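Local atomic coordinates of fucolectin-related protein (PDB entry 2J22), a protein that probably binds fucose-containing glycans, including blood group antigens, as a calcium-containing lectin module of a Streptococcus pneumoniae virulence factor. Residues 22-27 and 50-55; 57-62 and 127-132; 41-46 and 78-83. All blocks are in the same frame, centred on the assembly; numbering follows the deposited sequence.

Interaction 1 of 3, residues 22-27 and 50-55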
# COMPACT_ATOMS: atom_id res chain seq x y z
N ARG A 22 -0.48 -8.50 4.41
CA ARG A 22 0.45 -9.51 3.96
C ARG A 22 1.15 -9.04 2.66
O ARG A 22 0.74 -8.07 2.04
CB ARG A 22 -0.26 -10.87 3.77
CG ARG A 22 -1.16 -10.91 2.59
CD ARG A 22 -2.12 -12.07 2.56
NE ARG A 22 -2.95 -11.96 1.36
CZ ARG A 22 -2.89 -12.85 0.38
NH1 ARG A 22 -2.07 -13.89 0.49
NH2 ARG A 22 -3.64 -12.71 -0.70
N GLN A 23 2.18 -9.76 2.24
CA GLN A 23 2.88 -9.34 1.02
C GLN A 23 3.55 -10.55 0.38
O GLN A 23 3.61 -11.62 0.98
CB GLN A 23 3.87 -8.17 1.32
CG GLN A 23 5.01 -8.45 2.35
CD GLN A 23 5.79 -7.19 2.82
OE1 GLN A 23 5.45 -6.02 2.47
NE2 GLN A 23 6.85 -7.41 3.54
N SER A 24 4.03 -10.37 -0.83
CA SER A 24 4.58 -11.42 -1.66
C SER A 24 5.77 -12.09 -0.96
O SER A 24 5.89 -13.32 -1.04
CB SER A 24 4.97 -10.84 -3.01
OG SER A 24 5.92 -9.80 -2.81
N SER A 25 6.63 -11.32 -0.29
CA SER A 25 7.70 -11.93 0.49
C SER A 25 8.28 -10.84 1.41
O SER A 25 7.90 -9.70 1.33
CB SER A 25 8.82 -12.51 -0.40
OG SER A 25 9.41 -11.46 -1.17
N THR A 26 9.24 -11.17 2.25
CA THR A 26 9.77 -10.12 3.13
C THR A 26 11.28 -10.16 3.12
O THR A 26 11.90 -11.26 3.18
CB THR A 26 9.25 -10.39 4.54
OG1 THR A 26 7.82 -10.25 4.59
CG2 THR A 26 9.82 -9.39 5.56
N ASP A 27 11.90 -8.98 3.03
CA ASP A 27 13.36 -8.90 3.10
C ASP A 27 13.73 -7.80 4.09
O ASP A 27 12.95 -6.88 4.29
CB ASP A 27 13.89 -8.59 1.72
CG ASP A 27 15.12 -9.40 1.35
OD1 ASP A 27 15.55 -10.24 2.15
OD2 ASP A 27 15.73 -9.24 0.27
N THR A 50 8.12 -1.21 4.75
CA THR A 50 8.03 -2.61 4.30
C THR A 50 9.15 -2.85 3.23
O THR A 50 9.74 -1.90 2.67
CB THR A 50 6.62 -2.92 3.66
OG1 THR A 50 6.54 -2.30 2.37
CG2 THR A 50 5.36 -2.34 4.49
N HIS A 51 9.40 -4.11 2.91
CA HIS A 51 10.41 -4.54 1.94
C HIS A 51 10.14 -5.96 1.50
O HIS A 51 10.11 -6.87 2.36
CB HIS A 51 11.84 -4.43 2.53
CG HIS A 51 12.90 -4.17 1.49
ND1 HIS A 51 12.99 -4.87 0.31
CD2 HIS A 51 13.90 -3.26 1.46
CE1 HIS A 51 14.03 -4.43 -0.39
NE2 HIS A 51 14.59 -3.44 0.28
N THR A 52 9.82 -6.15 0.23
CA THR A 52 9.76 -7.51 -0.32
C THR A 52 11.13 -7.94 -0.82
O THR A 52 12.05 -7.11 -0.99
CB THR A 52 8.66 -7.65 -1.44
OG1 THR A 52 9.08 -6.90 -2.58
CG2 THR A 52 7.30 -6.92 -1.02
N LYS A 53 11.27 -9.24 -1.09
CA LYS A 53 12.29 -9.72 -1.98
C LYS A 53 12.10 -9.24 -3.41
O LYS A 53 11.12 -8.56 -3.72
CB LYS A 53 12.35 -11.22 -1.95
CG LYS A 53 12.91 -11.72 -0.60
CD LYS A 53 12.63 -13.21 -0.43
CE LYS A 53 13.64 -13.90 0.44
NZ LYS A 53 13.56 -13.43 1.85
N GLU A 54 12.97 -9.70 -4.30
CA GLU A 54 12.92 -9.23 -5.68
C GLU A 54 11.91 -10.07 -6.48
O GLU A 54 12.27 -10.93 -7.30
CB GLU A 54 14.29 -9.30 -6.29
CG GLU A 54 15.31 -8.34 -5.66
CD GLU A 54 16.71 -8.75 -6.11
OE1 GLU A 54 17.25 -9.76 -5.61
OE2 GLU A 54 17.23 -8.11 -7.02
N ASP A 55 10.63 -9.86 -6.23
CA ASP A 55 9.62 -10.85 -6.66
C ASP A 55 9.08 -10.55 -8.06
O ASP A 55 9.35 -9.47 -8.63
CB ASP A 55 8.42 -10.88 -5.67
CG ASP A 55 8.76 -11.49 -4.36
OD1 ASP A 55 9.61 -12.42 -4.29
OD2 ASP A 55 8.22 -11.11 -3.33
O HOH W 1 5.89 -4.25 0.70
O HOH W 2 14.78 -7.39 -1.64
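Ser-24 and Ser-25 both turn their hydroxyls onto one oxygen of Asp-55. In each serine OG sits between the backbone N and the carbonyl carbon (chi1 near 60°), and both hydroxyls donate to OD2: Ser-24 OG lies 2.7 Å from Asp-55 OD2, on its anti side and close to the carboxylate plane, while the Ser-25 bond is modelled so short that its exact length is doubtful. Ser-25 OG also accepts from Lys-53 N at 2.9 Å, so it relays between carboxylate and backbone; Ser-24 OG has a further partner in Trp-59 N. The 22-27 segment here leaves edge strand 20-23 of the five-stranded antiparallel sheet and runs nearly perpendicular to 50-55, part of the long connection to strand 59-64 in this galactose-binding-like β-fold. Lys-53 crosses Asp-27 at about a right angle, its chain bending at the end to put NZ 3.0 Å from Thr-26 O; the ion pair with Asp-27 OD1 is long. Asp-27 N donates to His-51 O at 2.8 Å, from above the carbonyl plane. His-51 ND1 donates to Thr-52 O (2.8 Å), which lies close to the ring plane. Gln-23 crosses Thr-50 and Thr-52 obliquely, OE1 3.5 Å from Thr-50 CB; its NE2 donates to Thr-26 OG1 and Gly-30 O, and a water joins its OE1 to Thr-50 OG1, itself bonded by Leu-139 N.

Interaction 2 of 3, residues 57-62 and 127-132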
# COMPACT_ATOMS: atom_id res chain seq x y z
N PRO A 57 5.37 -10.60 -9.75
CA PRO A 57 5.74 -9.32 -9.16
C PRO A 57 5.84 -9.29 -7.64
O PRO A 57 5.30 -10.14 -6.93
CB PRO A 57 4.53 -8.43 -9.54
CG PRO A 57 3.37 -9.40 -9.53
CD PRO A 57 3.91 -10.72 -9.98
N SER A 58 6.46 -8.23 -7.12
CA SER A 58 6.25 -7.81 -5.74
C SER A 58 4.90 -7.14 -5.52
O SER A 58 4.47 -6.30 -6.32
CB SER A 58 7.38 -6.86 -5.27
OG SER A 58 8.66 -7.40 -5.56
N TRP A 59 4.24 -7.48 -4.41
CA TRP A 59 2.97 -6.85 -4.09
C TRP A 59 2.80 -6.83 -2.55
O TRP A 59 3.49 -7.51 -1.83
CB TRP A 59 1.80 -7.58 -4.81
CG TRP A 59 1.74 -9.09 -4.50
CD1 TRP A 59 2.20 -10.09 -5.28
CD2 TRP A 59 1.19 -9.71 -3.33
NE1 TRP A 59 2.00 -11.31 -4.66
CE2 TRP A 59 1.38 -11.10 -3.46
CE3 TRP A 59 0.56 -9.22 -2.17
CZ2 TRP A 59 0.99 -12.01 -2.46
CZ3 TRP A 59 0.16 -10.11 -1.17
CH2 TRP A 59 0.36 -11.52 -1.34
N TRP A 60 1.83 -6.05 -2.12
CA TRP A 60 1.45 -5.91 -0.72
C TRP A 60 -0.07 -5.73 -0.63
O TRP A 60 -0.71 -5.13 -1.51
CB TRP A 60 2.21 -4.72 -0.09
CG TRP A 60 1.77 -4.26 1.27
CD1 TRP A 60 2.47 -4.38 2.42
CD2 TRP A 60 0.63 -3.46 1.58
NE1 TRP A 60 1.81 -3.75 3.44
CE2 TRP A 60 0.69 -3.15 2.94
CE3 TRP A 60 -0.44 -2.92 0.81
CZ2 TRP A 60 -0.31 -2.44 3.62
CZ3 TRP A 60 -1.42 -2.16 1.46
CH2 TRP A 60 -1.35 -1.94 2.86
N GLU A 61 -0.66 -6.25 0.43
CA GLU A 61 -2.12 -6.25 0.56
C GLU A 61 -2.58 -5.99 1.97
O GLU A 61 -1.92 -6.42 2.95
CB GLU A 61 -2.64 -7.63 0.20
CG GLU A 61 -4.09 -7.68 -0.19
CD GLU A 61 -4.35 -9.01 -0.81
OE1 GLU A 61 -4.49 -9.99 -0.03
OE2 GLU A 61 -4.33 -9.06 -2.04
N ILE A 62 -3.75 -5.34 2.08
CA ILE A 62 -4.39 -5.05 3.36
C ILE A 62 -5.84 -5.55 3.31
O ILE A 62 -6.53 -5.36 2.30
CB ILE A 62 -4.33 -3.56 3.71
CG1 ILE A 62 -4.92 -3.32 5.11
CG2 ILE A 62 -5.03 -2.71 2.59
CD1 ILE A 62 -4.81 -1.92 5.61
N ARG A 127 -4.68 -4.01 -2.70
CA ARG A 127 -3.43 -4.60 -3.14
C ARG A 127 -2.64 -3.54 -3.89
O ARG A 127 -3.21 -2.78 -4.72
CB ARG A 127 -3.72 -5.68 -4.11
CG ARG A 127 -2.53 -6.58 -4.47
CD ARG A 127 -2.97 -8.02 -4.18
NE ARG A 127 -2.25 -8.86 -4.99
CZ ARG A 127 -1.94 -10.12 -4.73
NH1 ARG A 127 -2.33 -10.75 -3.63
NH2 ARG A 127 -1.23 -10.72 -5.63
N ILE A 128 -1.35 -3.44 -3.59
CA ILE A 128 -0.51 -2.57 -4.41
C ILE A 128 0.47 -3.57 -5.07
O ILE A 128 1.08 -4.35 -4.35
CB ILE A 128 0.24 -1.57 -3.49
CG1 ILE A 128 -0.73 -0.55 -2.86
CG2 ILE A 128 1.34 -0.86 -4.33
CD1 ILE A 128 -0.10 0.36 -1.82
N SER A 129 0.61 -3.57 -6.40
CA SER A 129 1.40 -4.59 -7.11
C SER A 129 2.21 -3.92 -8.18
O SER A 129 1.62 -3.25 -9.10
CB SER A 129 0.47 -5.66 -7.76
OG SER A 129 1.17 -6.82 -8.25
N LEU A 130 3.54 -4.15 -8.16
CA LEU A 130 4.45 -3.51 -9.13
C LEU A 130 4.29 -4.21 -10.51
O LEU A 130 4.06 -5.42 -10.54
CB LEU A 130 5.89 -3.65 -8.62
CG LEU A 130 6.23 -2.97 -7.28
CD1 LEU A 130 7.74 -3.12 -6.91
CD2 LEU A 130 5.88 -1.49 -7.25
N ARG A 131 4.34 -3.46 -11.62
CA ARG A 131 4.23 -4.08 -12.95
C ARG A 131 5.59 -4.47 -13.59
O ARG A 131 5.62 -5.26 -14.53
CB ARG A 131 3.40 -3.22 -13.91
CG ARG A 131 1.91 -3.29 -13.64
CD ARG A 131 1.26 -4.71 -13.74
NE ARG A 131 0.85 -5.11 -15.11
CZ ARG A 131 -0.13 -4.50 -15.81
NH1 ARG A 131 -0.80 -3.47 -15.27
NH2 ARG A 131 -0.43 -4.92 -17.04
N SER A 132 6.69 -3.93 -13.06
CA SER A 132 8.05 -4.42 -13.37
C SER A 132 8.49 -5.51 -12.44
O SER A 132 8.69 -5.27 -11.22
CB SER A 132 9.09 -3.27 -13.36
OG SER A 132 8.56 -2.13 -14.04
O HOH W 3 8.24 -6.46 -8.80
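Arg-127 lays its side chain across Trp-59 and Glu-61 of the adjoining strand. CB starts 4.0 Å from Trp-60 O, and CG, anti to the backbone N, runs on past that carbonyl. A bend at chi2 (125°) turns the chain toward Trp-59. CD is modelled too near Glu-61 OE2, which makes the placing of that oxygen doubtful. NE passes Trp-59 CD2 at 3.9 Å and CZ lies 3.5 Å from the same atom, within a guanidinium stacked flat on the indole, planes 13° apart: a cation-pi contact over the six-membered ring. Strands 59-62 and 127-130 are antiparallel neighbours inside a five-stranded sheet of the β-sandwich; the hydrogen-bonded pair Trp-60/Ile-128, between the non-hydrogen-bonded pairs Trp-59/Ser-129 and Glu-61/Arg-127, sends its side chains to the opposite, buried face, toward Leu-139 and Val-142. Trp-60 N donates to Ile-128 O at 2.9 Å, Ile-128 N to Trp-60 O at 2.8 Å. At the tip, NH2 sits over the indole 3.4 Å from Trp-59 CE2. NH1 covers the benzo side and, at the guanidinium edge, donates to Glu-61 OE2 in a salt bridge of less certain length, while Glu-61 OE1 pairs with Arg-22 NE.

Interaction 3 of 3, residues 41-46 and 78-83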
# COMPACT_ATOMS: atom_id res chain seq x y z
N ASN A 41 7.33 7.83 8.62
CA ASN A 41 8.78 8.02 8.32
C ASN A 41 9.23 7.04 7.20
O ASN A 41 9.09 5.78 7.31
CB ASN A 41 9.61 7.82 9.63
CG ASN A 41 11.05 8.31 9.49
OD1 ASN A 41 11.62 8.28 8.41
ND2 ASN A 41 11.61 8.82 10.58
N GLY A 42 9.76 7.57 6.10
CA GLY A 42 10.21 6.71 5.02
C GLY A 42 11.70 6.38 5.03
O GLY A 42 12.20 5.79 4.08
N ASP A 43 12.41 6.75 6.11
CA ASP A 43 13.82 6.43 6.22
C ASP A 43 13.90 4.99 6.61
O ASP A 43 13.44 4.66 7.69
CB ASP A 43 14.48 7.26 7.32
CG ASP A 43 15.90 6.82 7.56
OD1 ASP A 43 16.66 6.91 6.61
OD2 ASP A 43 16.31 6.27 8.61
N TYR A 44 14.47 4.11 5.77
CA TYR A 44 14.41 2.65 6.09
C TYR A 44 14.85 2.29 7.54
O TYR A 44 14.28 1.37 8.18
CB TYR A 44 15.15 1.75 5.03
CG TYR A 44 14.63 0.35 5.09
CD1 TYR A 44 13.46 -0.01 4.43
CD2 TYR A 44 15.22 -0.58 5.93
CE1 TYR A 44 12.93 -1.33 4.58
CE2 TYR A 44 14.72 -1.88 6.03
CZ TYR A 44 13.56 -2.23 5.35
OH TYR A 44 13.03 -3.53 5.56
N GLY A 45 15.87 2.97 8.09
CA GLY A 45 16.45 2.54 9.36
C GLY A 45 15.69 3.03 10.55
O GLY A 45 16.05 2.77 11.70
N HIS A 46 14.64 3.79 10.28
CA HIS A 46 13.66 4.10 11.31
C HIS A 46 12.62 2.98 11.48
O HIS A 46 11.70 3.10 12.28
CB HIS A 46 13.04 5.49 11.12
CG HIS A 46 13.91 6.58 11.68
ND1 HIS A 46 15.04 7.05 11.03
CD2 HIS A 46 13.86 7.24 12.86
CE1 HIS A 46 15.61 7.98 11.76
NE2 HIS A 46 14.92 8.11 12.89
N ARG A 78 9.03 4.96 0.53
CA ARG A 78 10.37 5.03 1.09
C ARG A 78 11.02 6.36 0.63
O ARG A 78 10.67 6.89 -0.43
CB ARG A 78 11.21 3.87 0.51
CG ARG A 78 12.61 3.69 1.18
CD ARG A 78 13.40 2.47 0.68
NE ARG A 78 14.76 2.48 1.25
CZ ARG A 78 15.68 1.58 0.94
NH1 ARG A 78 15.38 0.63 0.06
NH2 ARG A 78 16.89 1.65 1.47
N THR A 79 11.91 6.91 1.45
CA THR A 79 12.55 8.20 1.16
C THR A 79 14.10 8.20 1.25
O THR A 79 14.74 9.06 0.68
CB THR A 79 11.98 9.35 2.09
OG1 THR A 79 12.29 9.06 3.46
CG2 THR A 79 10.45 9.45 2.05
N ASP A 80 14.74 7.25 1.92
CA ASP A 80 16.20 7.36 2.10
C ASP A 80 17.01 6.97 0.85
O ASP A 80 18.05 7.56 0.60
CB ASP A 80 16.65 6.53 3.29
CG ASP A 80 16.42 5.03 3.07
OD1 ASP A 80 15.24 4.60 3.11
OD2 ASP A 80 17.32 4.23 2.79
N ALA A 81 16.53 5.99 0.08
CA ALA A 81 17.22 5.44 -1.09
C ALA A 81 16.18 4.66 -1.94
O ALA A 81 15.07 4.40 -1.48
CB ALA A 81 18.36 4.49 -0.64
N GLU A 82 16.56 4.30 -3.17
CA GLU A 82 15.73 3.46 -4.06
C GLU A 82 14.28 3.92 -4.18
O GLU A 82 13.38 3.09 -4.31
CB GLU A 82 15.75 2.01 -3.60
CG GLU A 82 17.14 1.45 -3.37
CD GLU A 82 17.92 1.35 -4.67
OE1 GLU A 82 17.39 1.74 -5.75
OE2 GLU A 82 19.06 0.87 -4.60
N ILE A 83 14.05 5.24 -4.15
CA ILE A 83 12.66 5.74 -4.11
C ILE A 83 11.92 5.43 -5.43
O ILE A 83 10.68 5.38 -5.47
CB ILE A 83 12.56 7.24 -3.76
CG1 ILE A 83 13.05 8.11 -4.93
CG2 ILE A 83 13.29 7.59 -2.44
CD1 ILE A 83 12.80 9.57 -4.71
O HOH W 4 10.71 10.31 5.53
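Asp-80 swings its carboxylate between its own backbone N and carbonyl carbon (chi1 65°), within bonding distance of the Tyr-44 amide, and Arg-78, fully extended with CG anti to the backbone N (chi1 -171°), reaches the same group. With His-51 and Arg-85, these two fit the H-x26-R-x-D-x4-R/K signature of F-type fucose lectins, consistent with a place at the sugar pocket. Arg-78 grips Asp-80 side-on, NE to OD1 and NH2 to OD2, both at 2.9 Å, which fixes the guanidinium's rotation. OD1 takes a second bond, 2.8 Å from Tyr-44 N, arriving on the face of the carboxylate opposite to NE. One face of the guanidinium is turned to Tyr-44 CD1, the other to Ala-81; Tyr-44 OH is bonded to Tyr-28 O. Asp-43 OD1 lies 4.4 Å from Asp-80 OD1, a like-charge approach probably eased by Arg-78 on one acid and His-46 ND1 on the other. Asn-41 OD1 closes an Asx turn onto Asp-43 N, while Asn-41 N is held by the calcium ligand Asn-39. Gly-42 meets Thr-79 closely: Thr-79 N donates to Gly-42 O at 2.9 Å, and one water bridges Gly-42 N and Thr-79 OG1.

How the interactions relate
Interactions 1 and 2 meet at one sheet, since strands 20-23 and 59-64 are neighbours in it, and Gln-23 packs on Trp-59 and Trp-60. Both are partly buried, but interaction 2 has more buried residues and lies nearer the centre of the chain, a regular strand pair with one buried apolar face and a cation-pi stack on the other. Interaction 1 is irregular, its loops tied by hydroxyls, a carboxylate and waters. Interaction 3 is a surface contact between two loops, ruled by charged groups, with about 9 Å between its nearest atoms and those of interaction 2. It touches interaction 1 where Tyr-44 and Arg-78 come up to His-51; Arg-78 and His-51 both fit the F-type lectin signature.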